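Local coordinates for hypothetical protein (Legionella pneumophila subsp. pneumophila, PDB 4JX2) that is of unknown function but is a putative secreted DUF5624-family protein that combines many alpha-helices with a small mixed beta-sheet, at residues I228-M239 against T387-L396. Sequence-based numbering, arbitrary orientation.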
loop_
_atom_site.group_PDB
_atom_site.type_symbol
_atom_site.label_atom_id
_atom_site.label_comp_id
_atom_site.label_asym_id
_atom_site.label_seq_id
_atom_site.Cartn_x
_atom_site.Cartn_y
_atom_site.Cartn_z
ATOM N N ILE A 228 10.219 -23.397 9.477
ATOM C CA ILE A 228 11.295 -22.439 9.207
ATOM C C ILE A 228 12.252 -23.016 8.136
ATOM O O ILE A 228 12.546 -22.325 7.158
ATOM C CB ILE A 228 12.042 -21.999 10.500
ATOM C CG1 ILE A 228 11.072 -21.426 11.593
ATOM C CG2 ILE A 228 13.187 -21.019 10.186
ATOM C CD1 ILE A 228 9.957 -20.346 11.118
ATOM N N GLY A 229 12.671 -24.274 8.306
ATOM C CA GLY A 229 13.579 -24.946 7.383
ATOM C C GLY A 229 13.092 -24.942 5.947
ATOM O O GLY A 229 13.823 -24.557 5.036
ATOM N N THR A 230 11.826 -25.321 5.748
ATOM C CA THR A 230 11.169 -25.373 4.436
ATOM C C THR A 230 11.031 -23.981 3.837
ATOM O O THR A 230 11.311 -23.833 2.652
ATOM C CB THR A 230 9.810 -26.059 4.524
ATOM O OG1 THR A 230 9.050 -25.479 5.591
ATOM C CG2 THR A 230 9.925 -27.536 4.712
ATOM N N PHE A 231 10.625 -22.968 4.637
ATOM C CA PHE A 231 10.505 -21.586 4.169
ATOM C C PHE A 231 11.882 -21.064 3.700
ATOM O O PHE A 231 11.989 -20.426 2.643
ATOM C CB PHE A 231 9.918 -20.666 5.267
ATOM C CG PHE A 231 8.416 -20.712 5.440
ATOM C CD1 PHE A 231 7.570 -20.670 4.341
ATOM C CD2 PHE A 231 7.845 -20.726 6.711
ATOM C CE1 PHE A 231 6.175 -20.677 4.510
ATOM C CE2 PHE A 231 6.451 -20.775 6.878
ATOM C CZ PHE A 231 5.626 -20.727 5.777
HETATM N N MSE A 232 12.931 -21.367 4.492
HETATM C CA MSE A 232 14.322 -21.027 4.203
HETATM C C MSE A 232 14.773 -21.593 2.853
HETATM O O MSE A 232 15.464 -20.907 2.108
HETATM C CB MSE A 232 15.249 -21.579 5.301
HETATM C CG MSE A 232 15.278 -20.759 6.553
HETATM SE SE MSE A 232 16.146 -19.038 6.381
HETATM C CE MSE A 232 15.944 -18.352 8.202
ATOM N N LEU A 233 14.405 -22.841 2.548
ATOM C CA LEU A 233 14.854 -23.491 1.317
ATOM C C LEU A 233 14.165 -22.925 0.119
ATOM O O LEU A 233 14.772 -22.828 -0.944
ATOM C CB LEU A 233 14.672 -25.011 1.374
ATOM C CG LEU A 233 15.542 -25.767 2.409
ATOM C CD1 LEU A 233 15.048 -27.165 2.558
ATOM C CD2 LEU A 233 17.020 -25.760 2.029
ATOM N N THR A 234 12.914 -22.519 0.301
ATOM C CA THR A 234 12.072 -21.899 -0.713
ATOM C C THR A 234 12.675 -20.536 -1.064
ATOM O O THR A 234 12.845 -20.266 -2.252
ATOM C CB THR A 234 10.617 -21.823 -0.218
ATOM O OG1 THR A 234 10.112 -23.145 0.017
ATOM C CG2 THR A 234 9.716 -21.153 -1.194
ATOM N N ALA A 235 13.026 -19.697 -0.045
ATOM C CA ALA A 235 13.661 -18.382 -0.230
ATOM C C ALA A 235 14.995 -18.535 -0.966
ATOM O O ALA A 235 15.237 -17.845 -1.961
ATOM C CB ALA A 235 13.894 -17.717 1.122
ATOM N N LEU A 236 15.839 -19.472 -0.484
ATOM C CA LEU A 236 17.142 -19.780 -1.037
ATOM C C LEU A 236 17.030 -20.184 -2.512
ATOM O O LEU A 236 17.794 -19.663 -3.314
ATOM C CB LEU A 236 17.821 -20.890 -0.207
ATOM C CG LEU A 236 19.172 -21.453 -0.694
ATOM C CD1 LEU A 236 20.246 -20.353 -0.826
ATOM C CD2 LEU A 236 19.653 -22.591 0.228
ATOM N N GLN A 237 16.073 -21.056 -2.869
ATOM C CA GLN A 237 15.922 -21.541 -4.236
ATOM C C GLN A 237 15.518 -20.421 -5.182
ATOM O O GLN A 237 16.151 -20.237 -6.230
ATOM C CB GLN A 237 14.931 -22.720 -4.310
ATOM C CG GLN A 237 14.575 -23.230 -5.725
ATOM C CD GLN A 237 15.684 -23.804 -6.583
ATOM O OE1 GLN A 237 16.870 -23.568 -6.375
ATOM N NE2 GLN A 237 15.311 -24.580 -7.593
ATOM N N SER A 238 14.496 -19.671 -4.792
ATOM C CA SER A 238 13.911 -18.563 -5.536
ATOM C C SER A 238 14.966 -17.462 -5.794
ATOM O O SER A 238 15.118 -17.003 -6.940
ATOM C CB SER A 238 12.703 -18.034 -4.763
ATOM O OG SER A 238 12.201 -16.812 -5.273
HETATM N N MSE A 239 15.721 -17.088 -4.743
HETATM C CA MSE A 239 16.747 -16.053 -4.848
HETATM C C MSE A 239 17.981 -16.537 -5.628
HETATM O O MSE A 239 18.538 -15.757 -6.405
HETATM C CB MSE A 239 17.150 -15.552 -3.464
HETATM C CG MSE A 239 16.045 -14.772 -2.754
HETATM SE SE MSE A 239 16.617 -14.164 -0.996
HETATM C CE MSE A 239 14.921 -14.115 -0.060
ATOM N N THR A 387 8.838 -14.180 6.836
ATOM C CA THR A 387 9.364 -14.920 7.991
ATOM C C THR A 387 10.873 -15.137 7.852
ATOM O O THR A 387 11.589 -15.126 8.860
ATOM C CB THR A 387 8.659 -16.292 8.120
ATOM O OG1 THR A 387 7.258 -16.105 8.234
ATOM C CG2 THR A 387 9.171 -17.121 9.277
ATOM N N VAL A 388 11.341 -15.388 6.601
ATOM C CA VAL A 388 12.736 -15.722 6.331
ATOM C C VAL A 388 13.371 -14.846 5.228
ATOM O O VAL A 388 14.601 -14.778 5.160
ATOM C CB VAL A 388 12.877 -17.230 5.981
ATOM C CG1 VAL A 388 12.377 -18.132 7.116
ATOM C CG2 VAL A 388 12.213 -17.586 4.644
ATOM N N GLY A 389 12.539 -14.246 4.366
ATOM C CA GLY A 389 12.953 -13.444 3.219
ATOM C C GLY A 389 13.993 -12.386 3.515
ATOM O O GLY A 389 15.019 -12.329 2.822
ATOM N N PHE A 390 13.739 -11.547 4.569
ATOM C CA PHE A 390 14.670 -10.499 5.014
ATOM C C PHE A 390 15.984 -11.103 5.497
ATOM O O PHE A 390 17.044 -10.572 5.159
ATOM C CB PHE A 390 14.052 -9.597 6.095
ATOM C CG PHE A 390 12.981 -8.675 5.561
ATOM C CD1 PHE A 390 11.656 -9.094 5.476
ATOM C CD2 PHE A 390 13.292 -7.385 5.150
ATOM C CE1 PHE A 390 10.670 -8.256 4.949
ATOM C CE2 PHE A 390 12.293 -6.531 4.652
ATOM C CZ PHE A 390 10.997 -6.986 4.531
ATOM N N TRP A 391 15.929 -12.225 6.242
ATOM C CA TRP A 391 17.136 -12.918 6.734
ATOM C C TRP A 391 17.948 -13.562 5.588
ATOM O O TRP A 391 19.163 -13.350 5.518
ATOM C CB TRP A 391 16.800 -13.990 7.798
ATOM C CG TRP A 391 18.032 -14.451 8.509
ATOM C CD1 TRP A 391 18.653 -13.833 9.561
ATOM C CD2 TRP A 391 18.892 -15.531 8.112
ATOM N NE1 TRP A 391 19.830 -14.480 9.862
ATOM C CE2 TRP A 391 19.992 -15.541 9.003
ATOM C CE3 TRP A 391 18.832 -16.507 7.101
ATOM C CZ2 TRP A 391 21.010 -16.505 8.929
ATOM C CZ3 TRP A 391 19.852 -17.441 7.013
ATOM C CH2 TRP A 391 20.915 -17.447 7.934
HETATM N N MSE A 392 17.296 -14.380 4.726
HETATM C CA MSE A 392 17.981 -15.066 3.633
HETATM C C MSE A 392 18.579 -14.063 2.614
HETATM O O MSE A 392 19.659 -14.335 2.110
HETATM C CB MSE A 392 17.078 -16.116 2.963
HETATM C CG MSE A 392 17.811 -16.995 1.920
HETATM SE SE MSE A 392 19.397 -17.955 2.585
HETATM C CE MSE A 392 18.560 -19.519 3.414
ATOM N N ALA A 393 17.938 -12.905 2.348
ATOM C CA ALA A 393 18.517 -11.912 1.434
ATOM C C ALA A 393 19.832 -11.373 2.009
ATOM O O ALA A 393 20.822 -11.309 1.292
ATOM C CB ALA A 393 17.541 -10.778 1.186
ATOM N N GLY A 394 19.846 -11.083 3.310
ATOM C CA GLY A 394 21.015 -10.583 4.019
ATOM C C GLY A 394 22.147 -11.580 4.122
ATOM O O GLY A 394 23.310 -11.208 3.911
ATOM N N GLU A 395 21.816 -12.853 4.450
ATOM C CA GLU A 395 22.800 -13.945 4.553
ATOM C C GLU A 395 23.468 -14.190 3.214
ATOM O O GLU A 395 24.698 -14.271 3.153
ATOM C CB GLU A 395 22.136 -15.239 5.080
ATOM C CG GLU A 395 23.066 -16.453 5.187
ATOM C CD GLU A 395 24.042 -16.485 6.341
ATOM O OE1 GLU A 395 24.150 -15.465 7.054
ATOM O OE2 GLU A 395 24.702 -17.532 6.534
ATOM N N LEU A 396 22.668 -14.271 2.137
ATOM C CA LEU A 396 23.191 -14.466 0.776
ATOM C C LEU A 396 24.120 -13.317 0.378
ATOM O O LEU A 396 25.217 -13.576 -0.110
ATOM C CB LEU A 396 22.050 -14.621 -0.243
ATOM C CG LEU A 396 21.382 -16.015 -0.292
ATOM C CD1 LEU A 396 20.124 -15.968 -1.148
ATOM C CD2 LEU A 396 22.361 -17.113 -0.772
#
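Val388 enters helix 228-239 as a knob among Ile228, Phe231, Met232 and Ala235, its CG2 lying 3.9 Å from Ala235 CB. One turn on, Met392 fills the next hole, formed by Met232, Ala235, Leu236 and Met239; helix 228-239 answers with Met239, which sits among Gly389, Met392, Ala393 and Leu396. This reciprocal exchange is knobs-into-holes packing. The segment axes approach to 8.9 Å and cross at -52°; the backbones are closest at the CA atoms of Met232 and Val388, 5.9 Å apart, and diverge to 7.7 Å between those of Met239 and Ala393, a wider spacing spanned by the Met239 side chain.

Three selenomethionines use different chain shapes. Met392 leaves with CG anti to the backbone N (chi1 -173°), then bends at both later torsions, which lays its CE 3.9 Å from Met232 SE and against Leu236 CB. Met239 runs extended beyond CG and brings CE over the backbone of Gly389, where no side chain intervenes. Met232 meets Trp391 in an oblique Met-aromatic contact, SE 4.8 Å from the six-membered ring centroid and 59° off its normal; Phe369 of helix 366-378 meets the same indole edge-to-face.

The Ile228-Thr387 margin is thinner, a single methyl pair (CD1 to CG2, 3.8 Å), the two side chains crossing at about a right angle. Thr387 OG1 is hydrogen-bonded to Leu384 O. On the looser side lies partly exposed Phe231: Val388 CG2 rests against its O, and only CB of its side chain touches. With no hydrogen bond between the segments and 623 Å² buried, the contact is consistent with association through burial of apolar side chains and close van der Waals contact.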